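Local coordinates for protein cysteine desulfurase (PDB 6WCI) that probably catalyses the pyridoxal-phosphate-dependent removal of sulfur from L-cysteine, leaving L-alanine and passing the sulfur to a carrier, at residues Val121-Ser124 and Trp125-Arg129; Val148-Gln151 and Leu152-Gln155; Ala258-Glu261 and His262-Ala265; Ser112-Thr115 and Phe116-Leu120; Ala180-Pro183 and Glu184-Leu187. All coordinates share one frame; numbering follows the deposited sequence.

Contact 1 (Val121-Ser124 and Trp125-Arg129); sequences VAYS and WALPR
Tyr123 and Leu127 touch near the C-terminal end of helix 114-126, where the alpha-helix widens into a pi-type turn. Their side chains run alongside each other in the same direction, and Leu127 CD2 comes to 3.6 Å from Tyr123 CD2, meeting the ring obliquely. Leucine suits the place because one methyl can reach the ring while its CB lies against the carbonyl oxygens of Ala122 and Tyr123. The pi-type step appears in the bonding: Val121 O takes both Trp125 N, at 2.9 Å, and Ala126 N, at 3.2 Å, and Ala122 O then accepts Leu127 N, five residues on. Pro128, with no amide hydrogen to give, sets its CD 3.3 Å from Tyr123 O. Farther out, Tyr123 OH bonds Arg156 NH1 of its own chain and Phe269 O of the second subunit, at the dimer interface, while Ser124 OG is held by Pro267 O. Trp125 CG lies anti to the backbone N (chi1 175°), which leads the indole away from the preceding turn. Arg129 CD lies over the centre of one indole face, 3.6 Å above its plane, and a water joins Arg129 NE, at 2.7 Å, to Ser124 O.

Contact 2 (Val148-Gln151 and Leu152-Gln155); sequences VPWQ and LVAQ
Leu152 lies against the preceding turn with its CB and CG. Its CB is 3.5 Å from Pro149 O, and its CG stands equally near Val148 O; CD1 only grazes that same oxygen, at 4.2 Å. With CG anti to the carbonyl carbon (chi1 -62°), the chain leans back over the first turn, and its branched end goes on to pack against Phe269 of the second subunit. A leucine fits because its slim CB passes the helix backbone before the two methyls spread at the interface. Beneath it, Leu152 N donates to Val148 O at 3.0 Å, the first of four successive i to i+4 bonds that end with Gln155 N on Gln151 O. Helix 148-157 is the crossover helix of a beta-alpha-beta unit between the parallel strands 135-139 and 160-164, and one flank is apolar and faces the sheet. Trp150 and Val153 supply that flank: Val153 CG2 approaches Trp150 CE3 obliquely at 4.4 Å and lies closer, at 3.5 Å, to Pro149 O. The broad indole reaches Ile136, Ile138, Leu187 and Ala189 of the sheet, and its NE1 is satisfied by Asn146 OD1. Proline is well placed at 149, in the first turn, where its missing amide hydrogen costs the helix no bond. Gln151 extends from the helix toward the other subunit, where its OE1 bonds Thr284 OG1 and its NE2 bonds Ser280 O, both of that second chain.

Contact 3 (Ala258-Glu261 and His262-Ala265); sequences ARRE and HLDA
Glu261 CG stands between its own backbone N and carbonyl carbon (chi1 65°), and His262 CG lies anti to its carbonyl carbon (chi1 -61°); together these torsions lay the two side chains alongside each other. Glu261 CG comes over one face of the imidazole, 4.0 Å from the ring centroid, in a CH-pi contact, and the carboxylate stacks with its plane only 1° from that of the ring. The same carboxylate reaches back to Arg259, whose NE meets the anti lone pair of Glu261 OE2 at 3.0 Å in a salt bridge. Arg259 occupies the N-cap position of the short helix 260-265, and its carbonyl oxygen accepts Leu263 N. Arg260, bent at chi2, reaches one turn ahead to form a salt bridge, Arg260 NE to Asp264 OD1 3.3 Å, with the guanidinium and carboxylate planes close to perpendicular. On the inner side Ala258 CB packs on Leu263 CG at 3.8 Å, small against branched, where strand 254-258 gives way to the helix. His262 is held from both ends, by Asp238 OD1 at NE2 and by a water at ND1, 2.7 Å away. Asp238 and Glu261 would tend to favour a protonated imidazole, while the nearby Arg259 would work against it, so its charge stays open.

Contact 4 (Ser112-Thr115 and Phe116-Leu120); sequences SGTT and FAINL
Thr115 and Asn119 lie side by side and point the same way in the first turns of helix 114-126, the helix whose N-terminal end faces the phosphate of the pyridoxal cofactor. Asn119 CG is anti to its carbonyl carbon (chi1 -84°), which folds the amide back along the helix until ND2 reaches Thr115 O at 2.7 Å. The oxygen lies nearly in the amide plane of Asn119, yet the donor sits 48° above the plane of the Thr115 carbonyl. Asn119 N bonds the same oxygen from the opposite face, at 3.1 Å, so two donors grip it; asparagine is the right length for this. With OD1 accepting from Gly271 N of the second subunit, both ends of the amide are held, which fixes its rotation. Thr115 OG1 bonds the phosphate oxygen OP3 of the cofactor-bearing lysine at position 246, a task for which a short hydroxyl at a helix start is apt. Thr114 and Ile118 likewise run side by side on another side of the helix: Thr114 CG2 touches Ile118 CD1 at 3.9 Å, while Thr114 OG1 goes to Ser222. Gly113 holds the N-cap position with backbone angles that would press a CB against the preceding carbonyl oxygen, and its own O accepts Ala117 N. Phe116, with CG anti to its backbone N (chi1 -171°), packs its ring on Cys111 and on Leu270 of both subunits, and its CB meets Ser112 OG at 3.6 Å. A water bridges that hydroxyl, at 2.9 Å, to Phe116 N, at 3.0 Å.

Contact 5 (Ala180-Pro183 and Glu184-Leu187); sequences AMTP and EVKL
Thr182 to Val185 form a type I beta turn, closed by Val185 N on Thr182 O at 3.0 Å, directly after an inverse gamma turn centred on Met181 ends the run from helix 174-180. Pro183 fits the second place of the turn, where phi near -60° is what its ring imposes. Across it, Thr182 and Glu184 meet by their polar ends: Thr182 OG1 donates to Glu184 OE2 at 2.6 Å, coming from above the carboxylate plane rather than along it. Glu184 bends at chi2 (-92°) to bring its acid group back over the turn, and Thr182 OG1 stands between its backbone N and carbonyl carbon (chi1 53°), which turns the hydroxyl toward that carboxylate. Arg162 NH1 also bonds Thr182 OG1, so the hydroxyl links a cation to the acid. Lysine has the length for the far side: Lys186, bent at its own chi2, curls back so that NZ donates a hydrogen bond to Pro183 O at 3.1 Å, and a nearby water accepts from the same ammonium at 3.0 Å. Val185 turns inward instead, its CG2 3.4 Å from Ala180 O. Met181 and Val185 both pack on Leu137, and Val185 also rests on Val135 and Ile215. The connection thus delivers the chain from helix 174-180 into strand 185-191, which runs parallel between strands 135-139 and 216-220 in the seven-stranded sheet.

How the contacts relate
Along the chain the order is contact 4, contact 1, contact 2, contact 5, contact 3. Contacts 4 and 1 share helix 114-126, their centres about 13 Å apart, so one helix leads outward from the cofactor phosphate: the centre of contact 4 is about 10 Å from that of the chain, the centre of contact 1 about 21 Å. Contact 2, on helix 148-157, packs against both. Trp125 joins contact 1 to contact 3 through His262 and to contact 5 through Leu187, whereas contacts 4 and 5 lie farthest apart, about 24 Å between centres. Contacts 1, 2 and 4 also reach the second subunit, so the two helices connect the seven-stranded sheet, the dimer interface and the cofactor site.

Contact 1 (Val121-Ser124 and Trp125-Arg129)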
loop_
_atom_site.group_PDB
_atom_site.type_symbol
_atom_site.label_atom_id
_atom_site.label_comp_id
_atom_site.label_asym_id
_atom_site.label_seq_id
_atom_site.Cartn_x
_atom_site.Cartn_y
_atom_site.Cartn_z
ATOM N N VAL B 121 -5.820 -13.964 1.347
ATOM C CA VAL B 121 -6.498 -15.257 1.293
ATOM C C VAL B 121 -5.480 -16.389 1.379
ATOM O O VAL B 121 -5.657 -17.348 2.138
ATOM C CB VAL B 121 -7.358 -15.368 0.019
ATOM C CG1 VAL B 121 -8.140 -16.681 0.028
ATOM C CG2 VAL B 121 -8.297 -14.166 -0.106
ATOM N N ALA B 122 -4.405 -16.303 0.587
ATOM C CA ALA B 122 -3.424 -17.386 0.548
ATOM C C ALA B 122 -2.798 -17.620 1.914
ATOM O O ALA B 122 -2.665 -18.766 2.357
ATOM C CB ALA B 122 -2.338 -17.073 -0.481
ATOM N N TYR B 123 -2.414 -16.545 2.603
ATOM C CA TYR B 123 -1.690 -16.688 3.862
ATOM C C TYR B 123 -2.607 -16.983 5.042
ATOM O O TYR B 123 -2.231 -17.750 5.938
ATOM C CB TYR B 123 -0.878 -15.428 4.146
ATOM C CG TYR B 123 0.511 -15.413 3.528
ATOM C CD1 TYR B 123 0.709 -14.991 2.215
ATOM C CD2 TYR B 123 1.627 -15.793 4.270
ATOM C CE1 TYR B 123 1.979 -14.961 1.654
ATOM C CE2 TYR B 123 2.899 -15.770 3.716
ATOM C CZ TYR B 123 3.073 -15.348 2.412
ATOM O OH TYR B 123 4.344 -15.323 1.867
ATOM N N SER B 124 -3.794 -16.378 5.090
ATOM C CA SER B 124 -4.623 -16.516 6.286
ATOM C C SER B 124 -5.781 -17.500 6.139
ATOM O O SER B 124 -6.305 -17.966 7.160
ATOM C CB SER B 124 -5.166 -15.150 6.728
ATOM O OG SER B 124 -4.134 -14.379 7.323
ATOM N N TRP B 125 -6.189 -17.845 4.917
ATOM C CA TRP B 125 -7.158 -18.920 4.732
ATOM C C TRP B 125 -6.479 -20.243 4.390
ATOM O O TRP B 125 -6.623 -21.224 5.128
ATOM C CB TRP B 125 -8.187 -18.581 3.643
ATOM C CG TRP B 125 -9.096 -19.747 3.402
ATOM C CD1 TRP B 125 -8.933 -20.750 2.484
ATOM C CD2 TRP B 125 -10.285 -20.059 4.128
ATOM N NE1 TRP B 125 -9.952 -21.664 2.594
ATOM C CE2 TRP B 125 -10.801 -21.259 3.590
ATOM C CE3 TRP B 125 -10.972 -19.436 5.174
ATOM C CZ2 TRP B 125 -11.970 -21.845 4.060
ATOM C CZ3 TRP B 125 -12.133 -20.024 5.646
ATOM C CH2 TRP B 125 -12.621 -21.216 5.088
ATOM N N ALA B 126 -5.727 -20.282 3.285
ATOM C CA ALA B 126 -5.227 -21.548 2.749
ATOM C C ALA B 126 -4.032 -22.067 3.543
ATOM O O ALA B 126 -3.986 -23.248 3.895
ATOM C CB ALA B 126 -4.857 -21.390 1.269
ATOM N N LEU B 127 -3.056 -21.205 3.831
ATOM C CA LEU B 127 -1.852 -21.668 4.519
ATOM C C LEU B 127 -2.149 -22.403 5.820
ATOM O O LEU B 127 -1.598 -23.498 6.016
ATOM C CB LEU B 127 -0.900 -20.487 4.737
ATOM C CG LEU B 127 0.589 -20.752 4.527
ATOM C CD1 LEU B 127 0.810 -21.586 3.278
ATOM C CD2 LEU B 127 1.329 -19.421 4.415
ATOM N N PRO B 128 -3.013 -21.913 6.719
ATOM C CA PRO B 128 -3.301 -22.689 7.933
ATOM C C PRO B 128 -4.219 -23.882 7.720
ATOM O O PRO B 128 -4.374 -24.679 8.656
ATOM C CB PRO B 128 -3.965 -21.652 8.867
ATOM C CG PRO B 128 -3.641 -20.292 8.259
ATOM C CD PRO B 128 -3.626 -20.573 6.792
ATOM N N ARG B 129 -4.815 -24.055 6.537
ATOM C CA ARG B 129 -5.829 -25.092 6.341
ATOM C C ARG B 129 -5.414 -26.223 5.413
ATOM O O ARG B 129 -5.763 -27.383 5.674
ATOM C CB ARG B 129 -7.129 -24.465 5.818
ATOM C CG ARG B 129 -7.842 -23.614 6.864
ATOM C CD ARG B 129 -8.978 -22.795 6.262
ATOM N NE ARG B 129 -9.546 -21.854 7.227
ATOM C CZ ARG B 129 -10.690 -22.055 7.872
ATOM N NH1 ARG B 129 -11.399 -23.158 7.646
ATOM N NH2 ARG B 129 -11.135 -21.151 8.734
HETATM O O HOH W 1 -7.850 -19.990 8.078
#

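Contact 2 (Val148-Gln151 and Leu152-Gln155)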
loop_
_atom_site.group_PDB
_atom_site.type_symbol
_atom_site.label_atom_id
_atom_site.label_comp_id
_atom_site.label_asym_id
_atom_site.label_seq_id
_atom_site.Cartn_x
_atom_site.Cartn_y
_atom_site.Cartn_z
ATOM N N VAL B 148 0.451 -17.171 -8.477
ATOM C CA VAL B 148 1.661 -17.258 -7.653
ATOM C C VAL B 148 1.362 -17.418 -6.169
ATOM O O VAL B 148 2.032 -18.231 -5.516
ATOM C CB VAL B 148 2.583 -16.073 -7.950
ATOM C CG1 VAL B 148 3.890 -16.212 -7.207
ATOM C CG2 VAL B 148 2.808 -15.963 -9.458
ATOM N N PRO B 149 0.409 -16.691 -5.561
ATOM C CA PRO B 149 0.110 -16.975 -4.149
ATOM C C PRO B 149 -0.207 -18.435 -3.904
ATOM O O PRO B 149 0.239 -18.997 -2.896
ATOM C CB PRO B 149 -1.090 -16.067 -3.853
ATOM C CG PRO B 149 -0.927 -14.931 -4.820
ATOM C CD PRO B 149 -0.439 -15.602 -6.076
ATOM N N TRP B 150 -0.922 -19.086 -4.827
ATOM C CA TRP B 150 -1.275 -20.478 -4.585
ATOM C C TRP B 150 -0.068 -21.391 -4.773
ATOM O O TRP B 150 0.021 -22.439 -4.126
ATOM C CB TRP B 150 -2.445 -20.879 -5.483
ATOM C CG TRP B 150 -3.531 -19.849 -5.442
ATOM C CD1 TRP B 150 -3.933 -19.034 -6.466
ATOM C CD2 TRP B 150 -4.317 -19.476 -4.297
ATOM N NE1 TRP B 150 -4.934 -18.191 -6.035
ATOM C CE2 TRP B 150 -5.187 -18.440 -4.710
ATOM C CE3 TRP B 150 -4.370 -19.922 -2.965
ATOM C CZ2 TRP B 150 -6.106 -17.848 -3.847
ATOM C CZ3 TRP B 150 -5.284 -19.335 -2.108
ATOM C CH2 TRP B 150 -6.137 -18.296 -2.551
ATOM N N GLN B 151 0.892 -20.981 -5.603
ATOM C CA GLN B 151 2.141 -21.724 -5.723
ATOM C C GLN B 151 2.986 -21.614 -4.461
ATOM O O GLN B 151 3.695 -22.561 -4.100
ATOM C CB GLN B 151 2.921 -21.227 -6.936
ATOM C CG GLN B 151 2.284 -21.666 -8.255
ATOM C CD GLN B 151 3.023 -21.143 -9.455
ATOM O OE1 GLN B 151 3.430 -19.980 -9.485
ATOM N NE2 GLN B 151 3.201 -21.994 -10.461
ATOM N N LEU B 152 2.938 -20.468 -3.781
ATOM C CA LEU B 152 3.604 -20.376 -2.490
ATOM C C LEU B 152 2.924 -21.279 -1.459
ATOM O O LEU B 152 3.597 -21.892 -0.625
ATOM C CB LEU B 152 3.637 -18.911 -2.027
ATOM C CG LEU B 152 4.415 -17.952 -2.936
ATOM C CD1 LEU B 152 4.305 -16.478 -2.456
ATOM C CD2 LEU B 152 5.872 -18.373 -3.051
ATOM N N VAL B 153 1.593 -21.376 -1.503
ATOM C CA VAL B 153 0.864 -22.228 -0.561
ATOM C C VAL B 153 1.209 -23.700 -0.782
ATOM O O VAL B 153 1.455 -24.454 0.173
ATOM C CB VAL B 153 -0.653 -21.981 -0.694
ATOM C CG1 VAL B 153 -1.448 -23.129 -0.051
ATOM C CG2 VAL B 153 -1.047 -20.624 -0.113
ATOM N N ALA B 154 1.210 -24.136 -2.044
ATOM C CA ALA B 154 1.602 -25.503 -2.357
ATOM C C ALA B 154 3.033 -25.777 -1.907
ATOM O O ALA B 154 3.341 -26.867 -1.406
ATOM C CB ALA B 154 1.454 -25.750 -3.856
ATOM N N GLN B 155 3.915 -24.784 -2.059
ATOM C CA GLN B 155 5.316 -24.945 -1.679
ATOM C C GLN B 155 5.481 -25.174 -0.180
ATOM O O GLN B 155 6.463 -25.797 0.246
ATOM C CB GLN B 155 6.115 -23.707 -2.099
ATOM C CG GLN B 155 7.608 -23.788 -1.820
ATOM C CD GLN B 155 8.307 -24.723 -2.771
ATOM O OE1 GLN B 155 8.623 -24.349 -3.898
ATOM N NE2 GLN B 155 8.545 -25.955 -2.330
#

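Contact 3 (Ala258-Glu261 and His262-Ala265)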
loop_
_atom_site.group_PDB
_atom_site.type_symbol
_atom_site.label_atom_id
_atom_site.label_comp_id
_atom_site.label_asym_id
_atom_site.label_seq_id
_atom_site.Cartn_x
_atom_site.Cartn_y
_atom_site.Cartn_z
ATOM N N ALA B 258 -15.127 -10.635 1.601
ATOM C CA ALA B 258 -15.209 -12.031 2.010
ATOM C C ALA B 258 -16.484 -12.246 2.802
ATOM O O ALA B 258 -17.003 -11.321 3.431
ATOM C CB ALA B 258 -13.997 -12.452 2.858
ATOM N N ARG B 259 -16.980 -13.481 2.778
ATOM C CA ARG B 259 -18.042 -13.852 3.696
ATOM C C ARG B 259 -17.592 -13.607 5.132
ATOM O O ARG B 259 -16.421 -13.797 5.470
ATOM C CB ARG B 259 -18.425 -15.316 3.496
ATOM C CG ARG B 259 -18.807 -15.624 2.056
ATOM C CD ARG B 259 -19.002 -17.094 1.875
ATOM N NE ARG B 259 -19.942 -17.620 2.852
ATOM C CZ ARG B 259 -21.249 -17.722 2.639
ATOM N NH1 ARG B 259 -21.763 -17.321 1.480
ATOM N NH2 ARG B 259 -22.043 -18.226 3.579
ATOM N N ARG B 260 -18.535 -13.165 5.972
ATOM C CA ARG B 260 -18.202 -12.811 7.350
ATOM C C ARG B 260 -17.631 -14.002 8.113
ATOM O O ARG B 260 -16.716 -13.841 8.934
ATOM C CB ARG B 260 -19.442 -12.278 8.072
ATOM C CG ARG B 260 -19.163 -11.802 9.503
ATOM C CD ARG B 260 -18.423 -10.492 9.438
ATOM N NE ARG B 260 -17.819 -10.077 10.697
ATOM C CZ ARG B 260 -17.080 -8.982 10.813
ATOM N NH1 ARG B 260 -16.876 -8.217 9.741
ATOM N NH2 ARG B 260 -16.545 -8.655 11.979
ATOM N N GLU B 261 -18.164 -15.204 7.862
ATOM C CA GLU B 261 -17.693 -16.393 8.574
ATOM C C GLU B 261 -16.207 -16.644 8.338
ATOM O O GLU B 261 -15.513 -17.134 9.233
ATOM C CB GLU B 261 -18.504 -17.624 8.156
ATOM C CG GLU B 261 -18.318 -18.009 6.699
ATOM C CD GLU B 261 -18.971 -19.327 6.329
ATOM O OE1 GLU B 261 -19.059 -20.220 7.196
ATOM O OE2 GLU B 261 -19.393 -19.463 5.160
ATOM N N HIS B 262 -15.702 -16.316 7.146
ATOM C CA HIS B 262 -14.280 -16.502 6.878
ATOM C C HIS B 262 -13.449 -15.440 7.578
ATOM O O HIS B 262 -12.405 -15.749 8.165
ATOM C CB HIS B 262 -14.019 -16.481 5.372
ATOM C CG HIS B 262 -14.723 -17.574 4.629
ATOM N ND1 HIS B 262 -15.037 -18.781 5.212
ATOM C CD2 HIS B 262 -15.188 -17.637 3.358
ATOM C CE1 HIS B 262 -15.661 -19.545 4.329
ATOM N NE2 HIS B 262 -15.763 -18.873 3.197
ATOM N N LEU B 263 -13.884 -14.182 7.522
ATOM C CA LEU B 263 -13.097 -13.131 8.154
ATOM C C LEU B 263 -12.965 -13.374 9.653
ATOM O O LEU B 263 -11.922 -13.077 10.250
ATOM C CB LEU B 263 -13.722 -11.763 7.886
ATOM C CG LEU B 263 -13.678 -11.218 6.456
ATOM C CD1 LEU B 263 -14.613 -10.029 6.341
ATOM C CD2 LEU B 263 -12.259 -10.824 6.069
ATOM N N ASP B 264 -14.002 -13.926 10.280
ATOM C CA ASP B 264 -13.909 -14.175 11.717
ATOM C C ASP B 264 -12.979 -15.346 12.020
ATOM O O ASP B 264 -12.200 -15.287 12.978
ATOM C CB ASP B 264 -15.301 -14.411 12.307
ATOM C CG ASP B 264 -16.163 -13.155 12.304
ATOM O OD1 ASP B 264 -15.607 -12.043 12.180
ATOM O OD2 ASP B 264 -17.396 -13.281 12.439
ATOM N N ALA B 265 -13.029 -16.410 11.212
ATOM C CA ALA B 265 -12.227 -17.597 11.487
ATOM C C ALA B 265 -10.759 -17.428 11.103
ATOM O O ALA B 265 -9.898 -18.087 11.693
ATOM C CB ALA B 265 -12.815 -18.808 10.757
HETATM O O HOH W 2 -14.610 -19.854 7.625
#

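Contact 4 (Ser112-Thr115 and Phe116-Leu120)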
loop_
_atom_site.group_PDB
_atom_site.type_symbol
_atom_site.label_atom_id
_atom_site.label_comp_id
_atom_site.label_asym_id
_atom_site.label_seq_id
_atom_site.Cartn_x
_atom_site.Cartn_y
_atom_site.Cartn_z
ATOM N N SER B 112 -3.690 -2.713 -0.732
ATOM C CA SER B 112 -2.931 -1.963 -1.724
ATOM C C SER B 112 -3.189 -2.407 -3.161
ATOM O O SER B 112 -2.553 -1.870 -4.070
ATOM C CB SER B 112 -1.432 -2.059 -1.427
ATOM O OG SER B 112 -1.001 -3.401 -1.471
ATOM N N GLY B 113 -4.095 -3.348 -3.378
ATOM C CA GLY B 113 -4.414 -3.834 -4.710
ATOM C C GLY B 113 -4.943 -5.253 -4.659
ATOM O O GLY B 113 -4.998 -5.896 -3.609
ATOM N N THR B 114 -5.348 -5.742 -5.833
ATOM C CA THR B 114 -5.797 -7.127 -5.942
ATOM C C THR B 114 -4.732 -8.087 -5.444
ATOM O O THR B 114 -5.039 -9.064 -4.748
ATOM C CB THR B 114 -6.147 -7.451 -7.395
ATOM O OG1 THR B 114 -7.451 -6.942 -7.701
ATOM C CG2 THR B 114 -6.114 -8.965 -7.645
ATOM N N THR B 115 -3.476 -7.827 -5.807
ATOM C CA THR B 115 -2.396 -8.742 -5.463
ATOM C C THR B 115 -2.348 -8.983 -3.959
ATOM O O THR B 115 -2.295 -10.130 -3.500
ATOM C CB THR B 115 -1.070 -8.176 -5.969
ATOM O OG1 THR B 115 -1.154 -7.952 -7.378
ATOM C CG2 THR B 115 0.058 -9.149 -5.674
ATOM N N PHE B 116 -2.401 -7.903 -3.169
ATOM C CA PHE B 116 -2.421 -8.065 -1.719
ATOM C C PHE B 116 -3.679 -8.793 -1.265
ATOM O O PHE B 116 -3.615 -9.676 -0.397
ATOM C CB PHE B 116 -2.316 -6.705 -1.020
ATOM C CG PHE B 116 -2.121 -6.811 0.474
ATOM C CD1 PHE B 116 -3.163 -7.185 1.303
ATOM C CD2 PHE B 116 -0.889 -6.548 1.044
ATOM C CE1 PHE B 116 -2.981 -7.308 2.669
ATOM C CE2 PHE B 116 -0.702 -6.655 2.412
ATOM C CZ PHE B 116 -1.746 -7.038 3.226
ATOM N N ALA B 117 -4.834 -8.409 -1.808
ATOM C CA ALA B 117 -6.092 -9.072 -1.464
ATOM C C ALA B 117 -5.998 -10.592 -1.602
ATOM O O ALA B 117 -6.432 -11.334 -0.714
ATOM C CB ALA B 117 -7.221 -8.532 -2.348
ATOM N N ILE B 118 -5.451 -11.081 -2.721
ATOM C CA ILE B 118 -5.393 -12.528 -2.927
ATOM C C ILE B 118 -4.380 -13.162 -1.978
ATOM O O ILE B 118 -4.629 -14.228 -1.407
ATOM C CB ILE B 118 -5.094 -12.860 -4.404
ATOM C CG1 ILE B 118 -6.270 -12.444 -5.295
ATOM C CG2 ILE B 118 -4.828 -14.355 -4.590
ATOM C CD1 ILE B 118 -6.053 -12.725 -6.797
ATOM N N ASN B 119 -3.241 -12.504 -1.764
ATOM C CA ASN B 119 -2.227 -13.046 -0.859
ATOM C C ASN B 119 -2.751 -13.160 0.569
ATOM O O ASN B 119 -2.354 -14.069 1.314
ATOM C CB ASN B 119 -0.972 -12.168 -0.904
ATOM C CG ASN B 119 -0.055 -12.516 -2.054
ATOM O OD1 ASN B 119 0.801 -13.400 -1.936
ATOM N ND2 ASN B 119 -0.207 -11.806 -3.172
ATOM N N LEU B 120 -3.618 -12.232 0.984
ATOM C CA LEU B 120 -4.244 -12.354 2.297
ATOM C C LEU B 120 -5.052 -13.644 2.393
ATOM O O LEU B 120 -4.995 -14.350 3.407
ATOM C CB LEU B 120 -5.128 -11.138 2.574
ATOM C CG LEU B 120 -6.042 -11.139 3.802
ATOM C CD1 LEU B 120 -5.300 -11.567 5.058
ATOM C CD2 LEU B 120 -6.646 -9.751 4.022
HETATM O O HOH W 3 -1.254 -5.180 -3.782
#

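Contact 5 (Ala180-Pro183 and Glu184-Leu187)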
loop_
_atom_site.group_PDB
_atom_site.type_symbol
_atom_site.label_atom_id
_atom_site.label_comp_id
_atom_site.label_asym_id
_atom_site.label_seq_id
_atom_site.Cartn_x
_atom_site.Cartn_y
_atom_site.Cartn_z
ATOM N N ALA B 180 -13.237 -31.589 -13.159
ATOM C CA ALA B 180 -12.044 -31.296 -12.375
ATOM C C ALA B 180 -12.342 -31.040 -10.905
ATOM O O ALA B 180 -11.417 -31.094 -10.086
ATOM C CB ALA B 180 -11.317 -30.077 -12.951
ATOM N N MET B 181 -13.597 -30.762 -10.553
ATOM C CA MET B 181 -13.969 -30.415 -9.179
ATOM C C MET B 181 -14.316 -31.681 -8.389
ATOM O O MET B 181 -15.469 -31.954 -8.046
ATOM C CB MET B 181 -15.123 -29.418 -9.179
ATOM C CG MET B 181 -14.760 -28.039 -9.656
ATOM S SD MET B 181 -16.116 -26.871 -9.407
ATOM C CE MET B 181 -17.386 -27.642 -10.388
ATOM N N THR B 182 -13.277 -32.454 -8.091
ATOM C CA THR B 182 -13.396 -33.694 -7.332
ATOM C C THR B 182 -13.300 -33.406 -5.843
ATOM O O THR B 182 -12.944 -32.302 -5.438
ATOM C CB THR B 182 -12.308 -34.667 -7.777
ATOM O OG1 THR B 182 -11.033 -34.016 -7.683
ATOM C CG2 THR B 182 -12.559 -35.125 -9.214
ATOM N N PRO B 183 -13.616 -34.383 -4.981
ATOM C CA PRO B 183 -13.617 -34.102 -3.535
ATOM C C PRO B 183 -12.291 -33.616 -2.973
ATOM O O PRO B 183 -12.298 -32.954 -1.926
ATOM C CB PRO B 183 -14.022 -35.446 -2.917
ATOM C CG PRO B 183 -14.870 -36.067 -3.962
ATOM C CD PRO B 183 -14.251 -35.684 -5.275
ATOM N N GLU B 184 -11.158 -33.917 -3.608
ATOM C CA GLU B 184 -9.882 -33.468 -3.060
ATOM C C GLU B 184 -9.602 -31.997 -3.330
ATOM O O GLU B 184 -8.665 -31.434 -2.743
ATOM C CB GLU B 184 -8.740 -34.329 -3.603
ATOM C CG GLU B 184 -8.649 -34.371 -5.107
ATOM C CD GLU B 184 -9.429 -35.522 -5.713
ATOM O OE1 GLU B 184 -10.203 -36.190 -4.989
ATOM O OE2 GLU B 184 -9.261 -35.751 -6.925
ATOM N N VAL B 185 -10.395 -31.359 -4.183
ATOM C CA VAL B 185 -10.235 -29.941 -4.467
ATOM C C VAL B 185 -10.853 -29.144 -3.327
ATOM O O VAL B 185 -12.032 -29.320 -3.002
ATOM C CB VAL B 185 -10.887 -29.563 -5.805
ATOM C CG1 VAL B 185 -10.624 -28.118 -6.093
ATOM C CG2 VAL B 185 -10.374 -30.456 -6.933
ATOM N N LYS B 186 -10.066 -28.247 -2.733
ATOM C CA LYS B 186 -10.556 -27.421 -1.644
ATOM C C LYS B 186 -10.696 -25.948 -2.002
ATOM O O LYS B 186 -11.356 -25.214 -1.251
ATOM C CB LYS B 186 -9.638 -27.568 -0.418
ATOM C CG LYS B 186 -9.400 -29.011 0.020
ATOM C CD LYS B 186 -10.710 -29.695 0.380
ATOM C CE LYS B 186 -10.478 -31.128 0.812
ATOM N NZ LYS B 186 -11.755 -31.909 0.889
ATOM N N LEU B 187 -10.107 -25.494 -3.114
ATOM C CA LEU B 187 -10.131 -24.081 -3.473
ATOM C C LEU B 187 -10.048 -23.922 -4.990
ATOM O O LEU B 187 -9.343 -24.680 -5.668
ATOM C CB LEU B 187 -8.979 -23.304 -2.800
ATOM C CG LEU B 187 -9.015 -21.770 -2.881
ATOM C CD1 LEU B 187 -8.488 -21.108 -1.581
ATOM C CD2 LEU B 187 -8.268 -21.199 -4.092
HETATM O O HOH W 4 -13.436 -30.745 -1.254
#